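Local structure of 457aa long hypothetical protein (Pyrococcus horikoshii, 2CSU) at residues N128-M133 with T142-A147; M133-D138 with A147-V152; F286-P291 with N426-Y431; T322-T327 with L364-V369; I373-V378 with L407-A412. The protein is of unknown function but joins a Rossmann-like CoA-binding-type domain to a flavodoxin-like domain and a CoA-ligase-type domain in one chain. One frame throughout, in Å; residues are numbered along the deposited sequence.

Contact 1: N128-M133 with T142-A147; sequences NCVGIM and TFITVA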
# COMPACT_ATOMS: atom_id res chain seq x y z
N ASN A 128 30.31 1.87 -1.42
CA ASN A 128 29.14 2.46 -0.79
C ASN A 128 27.85 1.80 -1.28
O ASN A 128 26.96 2.44 -1.82
CB ASN A 128 29.12 3.96 -1.10
CG ASN A 128 28.20 4.65 -0.13
OD1 ASN A 128 27.94 4.18 0.98
ND2 ASN A 128 27.69 5.82 -0.57
N CYS A 129 27.79 0.47 -1.11
CA CYS A 129 26.60 -0.27 -1.51
C CYS A 129 26.07 -1.11 -0.35
O CYS A 129 26.73 -1.32 0.66
CB CYS A 129 26.99 -1.19 -2.67
SG CYS A 129 28.15 -2.47 -2.15
N VAL A 130 24.81 -1.55 -0.49
CA VAL A 130 24.24 -2.42 0.55
C VAL A 130 24.55 -3.89 0.28
O VAL A 130 24.40 -4.75 1.13
CB VAL A 130 22.73 -2.19 0.59
CG1 VAL A 130 22.09 -3.23 1.51
CG2 VAL A 130 22.43 -0.80 1.12
N GLY A 131 24.95 -4.17 -0.98
CA GLY A 131 25.31 -5.54 -1.33
C GLY A 131 24.39 -6.11 -2.41
O GLY A 131 23.67 -5.40 -3.09
N ILE A 132 24.44 -7.44 -2.53
CA ILE A 132 23.67 -8.21 -3.50
C ILE A 132 23.01 -9.46 -2.88
O ILE A 132 23.42 -9.96 -1.85
CB ILE A 132 24.61 -8.66 -4.63
CG1 ILE A 132 25.73 -9.54 -4.08
CG2 ILE A 132 25.27 -7.42 -5.29
CD1 ILE A 132 26.63 -10.11 -5.18
N MSE A 133 21.92 -9.93 -3.54
CA MSE A 133 21.25 -11.17 -3.12
C MSE A 133 20.94 -12.10 -4.30
O MSE A 133 20.65 -11.69 -5.42
CB MSE A 133 19.92 -10.84 -2.45
CG MSE A 133 19.91 -9.58 -1.59
SE MSE A 133 18.37 -9.45 -0.67
CE MSE A 133 18.67 -7.87 0.12
N THR A 142 24.64 -9.09 2.12
CA THR A 142 24.19 -7.77 2.51
C THR A 142 24.16 -7.66 4.03
O THR A 142 24.37 -8.67 4.74
CB THR A 142 22.75 -7.50 2.00
OG1 THR A 142 21.82 -8.37 2.67
CG2 THR A 142 22.67 -7.76 0.54
N PHE A 143 23.91 -6.46 4.55
CA PHE A 143 23.80 -6.28 5.99
C PHE A 143 22.34 -6.02 6.38
O PHE A 143 22.05 -5.44 7.42
CB PHE A 143 24.73 -5.17 6.50
CG PHE A 143 24.54 -3.84 5.83
CD1 PHE A 143 23.53 -2.98 6.25
CD2 PHE A 143 25.37 -3.44 4.80
CE1 PHE A 143 23.36 -1.73 5.64
CE2 PHE A 143 25.22 -2.20 4.19
CZ PHE A 143 24.21 -1.35 4.60
N ILE A 144 21.42 -6.48 5.54
CA ILE A 144 19.99 -6.34 5.81
C ILE A 144 19.31 -7.69 5.60
O ILE A 144 19.88 -8.60 5.00
CB ILE A 144 19.32 -5.27 4.90
CG1 ILE A 144 19.33 -5.71 3.44
CG2 ILE A 144 20.02 -3.91 5.07
CD1 ILE A 144 18.50 -4.80 2.54
N THR A 145 18.09 -7.85 6.10
CA THR A 145 17.38 -9.12 5.94
C THR A 145 17.14 -9.46 4.46
O THR A 145 16.94 -8.57 3.63
CB THR A 145 16.03 -9.10 6.72
OG1 THR A 145 15.49 -10.42 6.76
CG2 THR A 145 15.04 -8.18 6.05
N VAL A 146 17.17 -10.75 4.13
CA VAL A 146 16.97 -11.21 2.76
C VAL A 146 15.52 -11.04 2.29
O VAL A 146 14.57 -11.22 3.05
CB VAL A 146 17.40 -12.71 2.60
CG1 VAL A 146 16.34 -13.63 3.21
CG2 VAL A 146 17.64 -13.05 1.14
N ALA A 147 15.34 -10.67 1.03
CA ALA A 147 14.00 -10.50 0.51
C ALA A 147 13.40 -11.89 0.30
O ALA A 147 14.13 -12.90 0.31
CB ALA A 147 14.05 -9.74 -0.83

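Contact 2: M133-D138 with A147-V152; sequences MNTHVD and AKKGNV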
# COMPACT_ATOMS: atom_id res chain seq x y z
N MSE A 133 21.92 -9.93 -3.54
CA MSE A 133 21.25 -11.17 -3.12
C MSE A 133 20.94 -12.10 -4.30
O MSE A 133 20.65 -11.69 -5.42
CB MSE A 133 19.92 -10.84 -2.45
CG MSE A 133 19.91 -9.58 -1.59
SE MSE A 133 18.37 -9.45 -0.67
CE MSE A 133 18.67 -7.87 0.12
N ASN A 134 21.02 -13.41 -4.01
CA ASN A 134 20.42 -14.41 -4.89
C ASN A 134 19.51 -15.34 -4.09
O ASN A 134 19.92 -16.37 -3.57
CB ASN A 134 21.54 -15.22 -5.55
CG ASN A 134 20.95 -16.11 -6.62
OD1 ASN A 134 19.74 -16.20 -6.78
ND2 ASN A 134 21.84 -16.78 -7.37
N THR A 135 18.24 -14.91 -3.96
CA THR A 135 17.30 -15.64 -3.13
C THR A 135 17.16 -17.10 -3.57
O THR A 135 16.86 -17.98 -2.79
CB THR A 135 15.95 -14.93 -3.17
OG1 THR A 135 15.52 -14.80 -4.52
CG2 THR A 135 16.06 -13.54 -2.56
N HIS A 136 17.36 -17.33 -4.88
CA HIS A 136 17.18 -18.68 -5.41
C HIS A 136 18.10 -19.70 -4.73
O HIS A 136 17.80 -20.89 -4.63
CB HIS A 136 17.46 -18.64 -6.91
CG HIS A 136 17.05 -19.96 -7.52
ND1 HIS A 136 17.64 -20.48 -8.63
CD2 HIS A 136 16.04 -20.83 -7.11
CE1 HIS A 136 17.01 -21.64 -8.87
NE2 HIS A 136 16.04 -21.87 -7.98
N VAL A 137 19.28 -19.21 -4.31
CA VAL A 137 20.22 -20.09 -3.62
C VAL A 137 20.58 -19.55 -2.23
O VAL A 137 21.68 -19.76 -1.72
CB VAL A 137 21.47 -20.23 -4.48
CG1 VAL A 137 21.12 -20.86 -5.82
CG2 VAL A 137 22.09 -18.86 -4.72
N ASP A 138 19.64 -18.86 -1.58
CA ASP A 138 19.83 -18.34 -0.24
C ASP A 138 21.13 -17.54 -0.06
O ASP A 138 21.82 -17.68 0.96
CB ASP A 138 19.77 -19.48 0.79
CG ASP A 138 18.41 -20.18 0.83
OD1 ASP A 138 18.31 -21.26 1.45
OD2 ASP A 138 17.44 -19.65 0.25
N ALA A 147 15.34 -10.67 1.03
CA ALA A 147 14.00 -10.50 0.51
C ALA A 147 13.40 -11.89 0.30
O ALA A 147 14.13 -12.90 0.31
CB ALA A 147 14.05 -9.74 -0.83
N LYS A 148 12.09 -11.96 0.13
CA LYS A 148 11.46 -13.25 -0.12
C LYS A 148 11.86 -13.72 -1.52
O LYS A 148 12.31 -12.92 -2.34
CB LYS A 148 9.94 -13.16 -0.04
CG LYS A 148 9.42 -13.11 1.39
CD LYS A 148 7.92 -13.29 1.43
CE LYS A 148 7.43 -13.60 2.84
NZ LYS A 148 5.94 -13.77 2.84
N LYS A 149 11.70 -15.01 -1.77
CA LYS A 149 12.05 -15.58 -3.08
C LYS A 149 11.10 -15.07 -4.17
O LYS A 149 9.91 -14.87 -3.96
CB LYS A 149 11.94 -17.10 -2.96
CG LYS A 149 12.87 -17.83 -3.93
CD LYS A 149 12.88 -19.34 -3.68
CE LYS A 149 13.67 -20.10 -4.75
NZ LYS A 149 12.87 -20.24 -5.96
N GLY A 150 11.68 -14.81 -5.36
CA GLY A 150 10.86 -14.28 -6.45
C GLY A 150 11.61 -14.26 -7.78
O GLY A 150 12.74 -14.71 -7.91
N ASN A 151 10.92 -13.75 -8.82
CA ASN A 151 11.50 -13.76 -10.16
C ASN A 151 11.71 -12.36 -10.74
O ASN A 151 11.89 -12.17 -11.94
CB ASN A 151 10.58 -14.59 -11.07
CG ASN A 151 10.56 -16.03 -10.62
OD1 ASN A 151 9.78 -16.43 -9.76
ND2 ASN A 151 11.42 -16.84 -11.26
N VAL A 152 11.64 -11.34 -9.85
CA VAL A 152 11.99 -9.99 -10.27
C VAL A 152 13.40 -9.59 -9.81
O VAL A 152 13.73 -9.63 -8.63
CB VAL A 152 10.99 -9.00 -9.69
CG1 VAL A 152 11.56 -7.59 -9.81
CG2 VAL A 152 9.68 -9.08 -10.46

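Contact 3: F286-P291 with N426-Y431; sequences FSQPLP and NGIPTY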
# COMPACT_ATOMS: atom_id res chain seq x y z
N PHE A 286 5.08 -10.32 -14.82
CA PHE A 286 5.58 -11.18 -15.89
C PHE A 286 5.75 -12.62 -15.42
O PHE A 286 6.56 -13.38 -15.94
CB PHE A 286 6.93 -10.62 -16.36
CG PHE A 286 6.72 -9.31 -17.06
CD1 PHE A 286 6.33 -9.31 -18.40
CD2 PHE A 286 6.92 -8.12 -16.39
CE1 PHE A 286 6.15 -8.10 -19.06
CE2 PHE A 286 6.74 -6.91 -17.06
CZ PHE A 286 6.35 -6.90 -18.39
N SER A 287 4.98 -12.97 -14.38
CA SER A 287 4.85 -14.38 -14.01
C SER A 287 3.79 -15.05 -14.89
O SER A 287 3.58 -16.26 -14.86
CB SER A 287 4.45 -14.46 -12.54
OG SER A 287 3.06 -14.77 -12.45
N GLN A 288 3.09 -14.19 -15.65
CA GLN A 288 2.07 -14.68 -16.57
C GLN A 288 2.51 -14.47 -18.03
O GLN A 288 3.50 -13.83 -18.32
CB GLN A 288 0.78 -13.90 -16.31
CG GLN A 288 0.23 -14.14 -14.90
CD GLN A 288 -0.71 -15.31 -14.92
OE1 GLN A 288 -1.57 -15.46 -15.77
NE2 GLN A 288 -0.52 -16.18 -13.91
N PRO A 289 1.74 -15.08 -18.95
CA PRO A 289 2.02 -14.97 -20.37
C PRO A 289 1.77 -13.54 -20.87
O PRO A 289 0.90 -12.83 -20.40
CB PRO A 289 1.10 -15.94 -21.11
CG PRO A 289 0.54 -16.86 -20.03
CD PRO A 289 0.56 -15.91 -18.74
N LEU A 290 2.39 -13.20 -22.00
CA LEU A 290 2.08 -11.96 -22.69
C LEU A 290 0.77 -12.04 -23.48
O LEU A 290 0.54 -13.00 -24.21
CB LEU A 290 3.26 -11.58 -23.60
CG LEU A 290 4.60 -11.46 -22.85
CD1 LEU A 290 5.73 -11.16 -23.82
CD2 LEU A 290 4.51 -10.36 -21.80
N PRO A 291 -0.09 -11.02 -23.34
CA PRO A 291 -1.38 -10.93 -24.03
C PRO A 291 -1.26 -10.72 -25.53
O PRO A 291 -0.37 -10.00 -25.99
CB PRO A 291 -2.05 -9.75 -23.34
CG PRO A 291 -0.87 -8.84 -23.08
CD PRO A 291 0.14 -9.81 -22.53
N ASN A 426 0.53 -19.98 -7.15
CA ASN A 426 0.22 -20.61 -8.43
C ASN A 426 0.60 -19.72 -9.61
O ASN A 426 0.13 -19.88 -10.73
CB ASN A 426 -1.28 -20.92 -8.46
CG ASN A 426 -1.56 -22.19 -7.69
OD1 ASN A 426 -1.71 -23.27 -8.25
ND2 ASN A 426 -1.66 -22.03 -6.36
N GLY A 427 1.47 -18.73 -9.33
CA GLY A 427 1.94 -17.85 -10.39
C GLY A 427 0.88 -16.81 -10.77
O GLY A 427 1.01 -16.09 -11.76
N ILE A 428 -0.14 -16.52 -9.98
CA ILE A 428 -1.05 -15.42 -10.28
C ILE A 428 -0.74 -14.18 -9.46
O ILE A 428 -1.01 -14.14 -8.26
CB ILE A 428 -2.51 -15.81 -9.99
CG1 ILE A 428 -2.94 -16.95 -10.92
CG2 ILE A 428 -3.41 -14.59 -10.12
CD1 ILE A 428 -4.39 -17.39 -10.71
N PRO A 429 -0.18 -13.14 -10.11
CA PRO A 429 0.14 -11.90 -9.40
C PRO A 429 -1.15 -11.38 -8.76
O PRO A 429 -2.17 -11.26 -9.43
CB PRO A 429 0.65 -10.97 -10.51
CG PRO A 429 1.18 -11.92 -11.54
CD PRO A 429 0.14 -13.02 -11.54
N THR A 430 -1.09 -11.06 -7.47
CA THR A 430 -2.28 -10.57 -6.78
C THR A 430 -2.06 -9.21 -6.16
O THR A 430 -1.11 -8.99 -5.40
CB THR A 430 -2.73 -11.58 -5.71
OG1 THR A 430 -3.19 -12.77 -6.37
CG2 THR A 430 -3.86 -11.00 -4.85
N TYR A 431 -2.96 -8.30 -6.49
CA TYR A 431 -2.85 -6.94 -6.01
C TYR A 431 -3.95 -6.58 -5.05
O TYR A 431 -4.95 -7.27 -4.96
CB TYR A 431 -2.83 -5.98 -7.22
CG TYR A 431 -1.74 -6.35 -8.20
CD1 TYR A 431 -1.91 -7.38 -9.13
CD2 TYR A 431 -0.51 -5.69 -8.16
CE1 TYR A 431 -0.88 -7.75 -9.99
CE2 TYR A 431 0.52 -6.06 -9.02
CZ TYR A 431 0.34 -7.08 -9.93
OH TYR A 431 1.37 -7.42 -10.77

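Contact 4: T322-T327 with L364-V369; sequences TLEEKT and LQDPNV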
# COMPACT_ATOMS: atom_id res chain seq x y z
N THR A 322 -15.35 -7.11 -25.77
CA THR A 322 -16.78 -7.26 -26.02
C THR A 322 -16.98 -8.77 -26.06
O THR A 322 -16.38 -9.45 -26.89
CB THR A 322 -17.22 -6.67 -27.38
OG1 THR A 322 -16.92 -5.27 -27.42
CG2 THR A 322 -18.73 -6.86 -27.57
N LEU A 323 -17.80 -9.28 -25.15
CA LEU A 323 -18.05 -10.71 -25.05
C LEU A 323 -19.00 -11.24 -26.12
O LEU A 323 -19.72 -10.48 -26.76
CB LEU A 323 -18.62 -11.04 -23.67
CG LEU A 323 -17.85 -10.47 -22.47
CD1 LEU A 323 -18.50 -10.93 -21.18
CD2 LEU A 323 -16.39 -10.90 -22.53
N GLU A 324 -18.98 -12.56 -26.33
CA GLU A 324 -19.88 -13.19 -27.30
C GLU A 324 -21.21 -13.44 -26.61
O GLU A 324 -21.26 -13.60 -25.39
CB GLU A 324 -19.29 -14.51 -27.82
CG GLU A 324 -18.17 -14.33 -28.82
CD GLU A 324 -17.91 -15.56 -29.67
OE1 GLU A 324 -17.72 -16.65 -29.10
OE2 GLU A 324 -17.89 -15.43 -30.91
N GLU A 325 -22.30 -13.45 -27.38
CA GLU A 325 -23.59 -13.73 -26.76
C GLU A 325 -23.60 -15.08 -26.05
O GLU A 325 -24.14 -15.25 -24.96
CB GLU A 325 -24.66 -13.70 -27.85
CG GLU A 325 -25.69 -12.59 -27.63
CD GLU A 325 -26.52 -12.91 -26.41
OE1 GLU A 325 -26.06 -12.66 -25.31
OE2 GLU A 325 -27.63 -13.41 -26.58
N LYS A 326 -23.02 -16.08 -26.73
CA LYS A 326 -22.97 -17.42 -26.15
C LYS A 326 -22.42 -17.39 -24.72
O LYS A 326 -22.94 -18.03 -23.81
CB LYS A 326 -22.07 -18.29 -27.03
CG LYS A 326 -22.60 -18.42 -28.46
CD LYS A 326 -21.50 -18.75 -29.46
CE LYS A 326 -21.62 -17.94 -30.76
NZ LYS A 326 -20.29 -17.50 -31.18
N THR A 327 -21.31 -16.65 -24.55
CA THR A 327 -20.71 -16.55 -23.23
C THR A 327 -21.60 -15.75 -22.27
O THR A 327 -21.85 -16.14 -21.14
CB THR A 327 -19.35 -15.87 -23.37
OG1 THR A 327 -18.53 -16.66 -24.24
CG2 THR A 327 -18.67 -15.77 -22.00
N LEU A 364 -12.12 -16.69 -20.05
CA LEU A 364 -10.86 -17.10 -20.67
C LEU A 364 -11.07 -17.85 -21.99
O LEU A 364 -10.15 -17.98 -22.79
CB LEU A 364 -10.05 -17.97 -19.71
CG LEU A 364 -9.41 -17.32 -18.47
CD1 LEU A 364 -8.88 -18.40 -17.55
CD2 LEU A 364 -8.29 -16.38 -18.88
N GLN A 365 -12.28 -18.36 -22.20
CA GLN A 365 -12.58 -19.10 -23.43
C GLN A 365 -13.14 -18.19 -24.52
O GLN A 365 -13.11 -18.53 -25.71
CB GLN A 365 -13.56 -20.24 -23.13
CG GLN A 365 -12.88 -21.52 -22.67
CD GLN A 365 -13.87 -22.57 -22.17
OE1 GLN A 365 -13.46 -23.61 -21.64
NE2 GLN A 365 -15.16 -22.31 -22.34
N ASP A 366 -13.66 -17.04 -24.11
CA ASP A 366 -14.20 -16.10 -25.08
C ASP A 366 -13.05 -15.64 -25.95
O ASP A 366 -12.02 -15.17 -25.45
CB ASP A 366 -14.86 -14.91 -24.38
CG ASP A 366 -15.76 -14.11 -25.30
OD1 ASP A 366 -15.23 -13.35 -26.14
OD2 ASP A 366 -17.00 -14.25 -25.20
N PRO A 367 -13.19 -15.77 -27.27
CA PRO A 367 -12.16 -15.37 -28.23
C PRO A 367 -11.81 -13.89 -28.24
O PRO A 367 -10.81 -13.50 -28.83
CB PRO A 367 -12.74 -15.83 -29.57
CG PRO A 367 -14.22 -15.63 -29.35
CD PRO A 367 -14.41 -16.23 -27.97
N ASN A 368 -12.62 -13.06 -27.59
CA ASN A 368 -12.34 -11.63 -27.57
C ASN A 368 -11.63 -11.14 -26.32
O ASN A 368 -11.33 -9.96 -26.19
CB ASN A 368 -13.64 -10.83 -27.75
CG ASN A 368 -14.23 -10.98 -29.13
OD1 ASN A 368 -13.52 -10.93 -30.13
ND2 ASN A 368 -15.54 -11.17 -29.20
N VAL A 369 -11.37 -12.06 -25.39
CA VAL A 369 -10.68 -11.72 -24.16
C VAL A 369 -9.19 -12.02 -24.31
O VAL A 369 -8.81 -13.15 -24.65
CB VAL A 369 -11.25 -12.52 -22.96
CG1 VAL A 369 -10.47 -12.18 -21.69
CG2 VAL A 369 -12.73 -12.19 -22.77

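Contact 5: I373-V378 with L407-A412; sequences IAICVV and LAMFMA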
# COMPACT_ATOMS: atom_id res chain seq x y z
N ILE A 373 -8.88 -10.11 -15.49
CA ILE A 373 -8.67 -9.54 -14.16
C ILE A 373 -9.73 -10.01 -13.16
O ILE A 373 -10.91 -9.70 -13.27
CB ILE A 373 -8.70 -8.02 -14.28
CG1 ILE A 373 -7.42 -7.52 -14.98
CG2 ILE A 373 -8.75 -7.38 -12.88
CD1 ILE A 373 -7.35 -5.99 -15.04
N ALA A 374 -9.27 -10.81 -12.18
CA ALA A 374 -10.21 -11.29 -11.16
C ALA A 374 -10.20 -10.42 -9.89
O ALA A 374 -9.20 -10.30 -9.19
CB ALA A 374 -9.83 -12.73 -10.81
N ILE A 375 -11.36 -9.79 -9.62
CA ILE A 375 -11.49 -8.94 -8.43
C ILE A 375 -12.41 -9.57 -7.38
O ILE A 375 -13.54 -9.96 -7.65
CB ILE A 375 -12.06 -7.59 -8.88
CG1 ILE A 375 -11.11 -6.91 -9.88
CG2 ILE A 375 -12.21 -6.65 -7.66
CD1 ILE A 375 -11.69 -5.61 -10.44
N CYS A 376 -11.90 -9.68 -6.14
CA CYS A 376 -12.73 -10.30 -5.13
C CYS A 376 -12.54 -9.62 -3.79
O CYS A 376 -11.48 -9.62 -3.20
CB CYS A 376 -12.30 -11.76 -5.01
SG CYS A 376 -13.12 -12.60 -3.63
N VAL A 377 -13.63 -8.98 -3.35
CA VAL A 377 -13.71 -8.70 -1.94
C VAL A 377 -14.05 -10.01 -1.22
O VAL A 377 -15.03 -10.68 -1.51
CB VAL A 377 -14.80 -7.66 -1.73
CG1 VAL A 377 -14.87 -7.31 -0.24
CG2 VAL A 377 -14.48 -6.41 -2.52
N VAL A 378 -13.15 -10.41 -0.31
CA VAL A 378 -13.34 -11.69 0.36
C VAL A 378 -14.46 -11.62 1.40
O VAL A 378 -14.41 -10.88 2.38
CB VAL A 378 -12.03 -12.10 1.02
CG1 VAL A 378 -12.24 -13.37 1.85
CG2 VAL A 378 -10.99 -12.39 -0.06
N LEU A 407 -4.71 -11.73 -14.03
CA LEU A 407 -4.33 -10.92 -12.89
C LEU A 407 -5.43 -10.93 -11.82
O LEU A 407 -6.61 -11.06 -12.11
CB LEU A 407 -4.11 -9.49 -13.38
CG LEU A 407 -3.00 -9.41 -14.43
CD1 LEU A 407 -2.73 -7.98 -14.89
CD2 LEU A 407 -1.67 -9.96 -13.93
N ALA A 408 -4.99 -10.85 -10.56
CA ALA A 408 -5.96 -10.86 -9.47
C ALA A 408 -5.85 -9.61 -8.61
O ALA A 408 -4.78 -9.05 -8.39
CB ALA A 408 -5.72 -12.11 -8.62
N MSE A 409 -7.03 -9.14 -8.16
CA MSE A 409 -7.04 -8.09 -7.15
C MSE A 409 -7.99 -8.45 -6.02
O MSE A 409 -9.21 -8.42 -6.16
CB MSE A 409 -7.50 -6.79 -7.82
CG MSE A 409 -7.08 -5.55 -7.04
SE MSE A 409 -8.49 -4.60 -6.45
CE MSE A 409 -8.12 -4.69 -4.69
N PHE A 410 -7.39 -8.85 -4.89
CA PHE A 410 -8.20 -9.35 -3.78
C PHE A 410 -8.19 -8.39 -2.59
O PHE A 410 -7.19 -7.79 -2.24
CB PHE A 410 -7.63 -10.71 -3.36
CG PHE A 410 -8.33 -11.80 -4.10
CD1 PHE A 410 -8.42 -11.75 -5.49
CD2 PHE A 410 -8.88 -12.87 -3.41
CE1 PHE A 410 -9.04 -12.78 -6.18
CE2 PHE A 410 -9.51 -13.90 -4.11
CZ PHE A 410 -9.59 -13.86 -5.49
N MSE A 411 -9.38 -8.24 -1.98
CA MSE A 411 -9.49 -7.36 -0.82
C MSE A 411 -10.23 -8.05 0.33
O MSE A 411 -11.26 -8.68 0.16
CB MSE A 411 -10.25 -6.11 -1.24
CG MSE A 411 -9.44 -5.22 -2.19
SE MSE A 411 -10.37 -3.80 -2.77
CE MSE A 411 -10.60 -2.99 -1.17
N ALA A 412 -9.65 -7.94 1.54
CA ALA A 412 -8.40 -7.20 1.68
C ALA A 412 -7.84 -7.32 3.10
O ALA A 412 -8.36 -8.03 3.95
CB ALA A 412 -8.68 -5.73 1.36

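Contact 1: N128-M133 with T142-A147
V130 and M133 meet the bend T142-A147 with apolar groups at both ends. The two methyls of V130 diverge. CG1, anti to the backbone N (chi1 171°), runs to I144, 4.1 Å from its CD1, and also stands over one face of the F143 ring, shifted toward the rim. CG2 packs against the far end of that ring, 3.9 Å from F143 CZ, while the carbonyl O of C129 lies near the ring plane at the edge. M133 is a selenomethionine whose chain runs straight beyond CG. Its CG sits 3.9 Å from T142 CG2. SE comes to 3.7 Å from A147 N and also passes V146 CG2. CE ends 3.9 Å from I144 CD1. T142 points its methyl at the strand, with CG2 3.3 Å from I132 O. Its OG1 is turned to the side chain of N140 instead, and accepts only weakly from I144 N. No hydrogen bond crosses between the segments; the closest backbone approach is a CA-H...O contact from T142 CA to V130 O at 3.3 Å. Strand 131-134 lies between strands 139-142 and 175-181, antiparallel to both, with G131 bonded to S181 and M133 to F179. Helix 159-171 packs on I144 through A163 and Y167, and F143 meets F381 of the second subunit edge-to-face.

Contact 2: M133-D138 with A147-V152
T135 and H136, in the short 3-10 turn that follows strand 131-134, lie against the backbone and side chain of K149. T135 comes in close with its methyl, CG2 lying 3.5 Å from A147 O and only a little farther from the carbonyl of K148. Its OG1 is 3.8 Å from K149 CA, but its strongest polar partner is F176 O on strand 175-181, with S177 O also in hydrogen-bonding range. The lysine can be followed outward from CB, which itself stays back from the turn. CG passes T135, 4.1 Å from OG1 and 4.2 Å from the carbonyl O of the same threonine. CD carries the chain on in extended form, and CE arrives at the edge of the imidazole, in its plane, 3.4 Å from H136 CD2. A bend at the last torsion (chi4 -78°) then keeps NZ beside the ring, also 3.4 Å from H136 CD2. NZ remains 4.1 Å from H136 NE2. Across the segments the contact works without a hydrogen bond, through methyl, methylene and ring-edge packing; the ammonium of K149 alone would tend to disfavour a proton on H136, though the E202 carboxylate near ND1 would oppose that.

Contact 3: F286-P291 with N426-Y431
Q288 reaches G427 because its chain folds at the second torsion (chi2 -90°), with CG beside the backbone N; the bend swings the terminal amide across to the loop G427-P429. NE2 donates to G427 O at 2.6 Å, a short and fairly straight bond (158° at the hydrogen). The acceptor lies almost in the plane of the Q288 amide, yet the donor approaches from above the G427 carbonyl plane, 49° out of it. The other end of the amide is taken as well: Q288 OE1 accepts from the backbone N of V406, so both ends are held and the group's rotation is fixed. S287 brings its hydroxyl to the same carbonyl, OG lying 2.5 Å from G427 O. The pyrrolidine of P429 fits against these two side chains, its CD 3.5 Å from Q288 CG and 3.5 Å from S287 OG. I428 adds a looser touch, CG1 to Q288 NE2 at 3.9 Å. G427, with positive phi, is the C-prime residue of the Schellman motif that ends helix 417-424, and its carbonyl, just past the helix end, faces S287 and Q288. Downstream, strand 430-431 joins the sheet beside strand 406-411, while F286 and P291 rest on helix 434-450, through Q447 and L444.

Contact 4: T322-T327 with L364-V369
D366 turns its carboxylate to E324, the N-cap residue of helix 325-334, and to T327. CG stands anti to the backbone N (chi1 -164°), directing OD2 at two donors. E324 N comes to OD2 at 2.8 Å on the syn lone pair, in a nearly straight bond (168°). T327 OG1 donates to OD2 at 3.0 Å from the anti side, somewhat out of the carboxylate plane. OD1 turns forward along its own chain and accepts from N368 N at 3.0 Å, so the carboxylate is gripped by three bonds. The carboxylate of E324 is turned 82° against that of D366; its OE1 sits 3.5 Å from P367 CD, and OE2 makes a salt bridge, weak as a hydrogen bond, with K326 NZ, which may offset some of the like charge of the two acids. N368 swings ND2 to T322 O at 3.0 Å, a weak, bent bond. In addition, L323 CD2 and V369 CG2 touch at 3.9 Å. The OD1 bond to N368 N defines an Asx turn, set within a type I beta turn from D366 to V369; this links helix 353-365 to strand 371-377, an alpha-to-beta connection of the alpha/beta fold.

Contact 5: I373-V378 with L407-A412
C376 and F410 make the tightest side-chain contact between these two strands. C376 CB makes a CH-pi contact over the face of the ring, 3.5 Å from the F410 centroid and 14° off the ring normal. Because SG is anti to the backbone N (chi1 173°), it meets the same ring obliquely, 4.3 Å from the centroid, as a Cys sulfur-aromatic contact. A374 O meets the ring at its edge, 3.9 Å from F410 CE1, and V378 CG2 approaches F410 CD2 at 4.0 Å. On the other face of the sheet, I373 CG1 and I375 CG1 rest against L407 CB and M409 CB, each at 4.2 Å. Five backbone hydrogen bonds hold the strands in parallel register, from A374 N to L407 O at 2.7 Å through to V378 N to M411 O at 2.6 Å. The strands are those of a beta-alpha-beta unit whose connecting helix, 388-400, lies on the F410 face, with I393 against A374, H389 against C376 and A390 against F410. Helices 303-314 and 434-450 pack on the opposite face, at I373, I375 and L407. Farther out, N301 ND2 binds V377 O, and A160 and G164 of the second subunit pack against V377 and M411.

In the fold
Contacts 1 and 2 come first along the chain, share M133 and A147, and sit about 12 Å apart centre to centre on strand 131-134. The other three gather in the C-terminal part. Contact 3 closes a long loop in which both 4 and 5 are nested, and it joins contact 5 directly, since strands 430-431 and 406-411 are neighbours and Y431 probably bonds to A408 and F410. Contact 4 precedes contact 5 in sequence, helix 353-365 leading into strand 371-377, with centres about 21 Å apart. Contacts 1 and 2 belong to one mixed sheet and contacts 3 and 5 to another, with about 47 Å between the centres of contacts 1 and 4.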